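Local coordinates for replicative DNA helicase (Mycobacterium smegmatis, PDB 6OWN), which carries an intein, the domain crystallised here with zinc, which probably excises itself by protein splicing, a reaction that zinc reversibly inhibits, at residues T69-G72 with V73-T76. Residues are numbered along the deposited sequence; the frame is centred on the assembly and turned at random.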
loop_
_atom_site.group_PDB
_atom_site.type_symbol
_atom_site.label_atom_id
_atom_site.label_comp_id
_atom_site.label_asym_id
_atom_site.label_seq_id
_atom_site.Cartn_x
_atom_site.Cartn_y
_atom_site.Cartn_z
ATOM N N THR A 69 4.151 -1.295 10.738
ATOM C CA THR A 69 5.519 -1.678 11.080
ATOM C C THR A 69 5.582 -2.345 12.455
ATOM O O THR A 69 4.601 -2.398 13.205
ATOM C CB THR A 69 6.470 -0.471 11.035
ATOM O OG1 THR A 69 6.273 0.358 12.184
ATOM C CG2 THR A 69 6.250 0.333 9.760
ATOM N N GLU A 70 6.772 -2.854 12.788
ATOM C CA GLU A 70 6.984 -3.472 14.095
ATOM C C GLU A 70 6.847 -2.467 15.232
ATOM O O GLU A 70 6.634 -2.863 16.384
ATOM C CB GLU A 70 8.355 -4.153 14.143
ATOM C CG GLU A 70 9.543 -3.200 14.040
ATOM C CD GLU A 70 10.021 -3.004 12.610
ATOM O OE1 GLU A 70 9.282 -2.375 11.826
ATOM O OE2 GLU A 70 11.135 -3.464 12.270
ATOM N N HIS A 71 6.958 -1.178 14.936
ATOM C CA HIS A 71 6.745 -0.123 15.914
ATOM C C HIS A 71 5.311 0.383 15.916
ATOM O O HIS A 71 5.007 1.343 16.631
ATOM C CB HIS A 71 7.708 1.037 15.649
ATOM C CG HIS A 71 9.128 0.607 15.436
ATOM N ND1 HIS A 71 9.780 0.757 14.229
ATOM C CD2 HIS A 71 10.018 0.024 16.274
ATOM C CE1 HIS A 71 11.012 0.292 14.336
ATOM N NE2 HIS A 71 11.182 -0.160 15.566
ATOM N N GLY A 72 4.430 -0.239 15.141
ATOM C CA GLY A 72 3.083 0.253 14.955
ATOM C C GLY A 72 2.916 0.904 13.598
ATOM O O GLY A 72 3.768 0.811 12.711
ATOM N N VAL A 73 1.780 1.582 13.447
ATOM C CA VAL A 73 1.454 2.253 12.196
ATOM C C VAL A 73 2.360 3.461 12.026
ATOM O O VAL A 73 2.481 4.297 12.930
ATOM C CB VAL A 73 -0.029 2.656 12.187
ATOM C CG1 VAL A 73 -0.365 3.492 10.950
ATOM C CG2 VAL A 73 -0.907 1.425 12.250
ATOM N N ARG A 74 3.011 3.560 10.866
ATOM C CA ARG A 74 3.806 4.731 10.512
ATOM C C ARG A 74 3.356 5.267 9.162
ATOM O O ARG A 74 3.054 4.491 8.251
ATOM C CB ARG A 74 5.308 4.395 10.449
ATOM C CG ARG A 74 5.908 3.964 11.777
ATOM C CD ARG A 74 6.179 5.168 12.658
ATOM N NE ARG A 74 6.755 4.813 13.954
ATOM C CZ ARG A 74 6.038 4.526 15.036
ATOM N NH1 ARG A 74 4.714 4.547 14.980
ATOM N NH2 ARG A 74 6.644 4.225 16.178
ATOM N N ILE A 75 3.324 6.588 9.021
ATOM C CA ILE A 75 3.071 7.167 7.706
ATOM C C ILE A 75 4.363 7.174 6.889
ATOM O O ILE A 75 5.472 7.104 7.428
ATOM C CB ILE A 75 2.461 8.576 7.811
ATOM C CG1 ILE A 75 3.493 9.584 8.333
ATOM C CG2 ILE A 75 1.213 8.562 8.701
ATOM C CD1 ILE A 75 3.036 11.028 8.177
ATOM N N THR A 76 4.206 7.224 5.559
ATOM C CA THR A 76 5.358 7.147 4.658
ATOM C C THR A 76 6.453 8.134 5.054
ATOM O O THR A 76 7.642 7.788 5.064
ATOM C CB THR A 76 4.925 7.399 3.207
ATOM O OG1 THR A 76 3.842 6.523 2.848
ATOM C CG2 THR A 76 6.088 7.144 2.279
#
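Arg74 folds back over the turn at Thr69 and His71. From CB the chain sets CG anti to its own carbonyl carbon (chi1 -64°), where Arg74 CG lies 3.6 Å from Thr69 OG1; the two side chains cross at about a right angle. The chain then bends at chi2 (-79°), which turns its end back toward the turn, and runs on extended through chi3 to bring Arg74 CZ 3.7 Å from His71 O. At the tip, Arg74 NH1 donates to Val73 O at 3.0 Å; this oxygen lies close to the guanidinium plane, whereas the donor stands well above the carbonyl plane. Arg74 NH2 comes within 3.4 Å of His71 CB, which sits over one face of the guanidinium, while the imidazole meets NH2 obliquely.

The turn beneath is a type I beta turn from Thr69 to Gly72, joining strands 66-69 and 72-75 into a two-stranded antiparallel hairpin. Its ends are paired in both directions: Gly72 N donates to Thr69 O, and Thr69 N to Gly72 O, each at 2.9 Å. Gly72 O also accepts from Thr69 OG1 at 2.6 Å, with the donor in the carbonyl plane, so two bonds grip this oxygen. Thr69 OG1 in turn accepts from His71 N at 3.2 Å, an ST turn. Beyond the turn, Leu79 touches both Thr69 and Arg74, while Glu70 OE2 is hydrogen-bonded to His84 ND1.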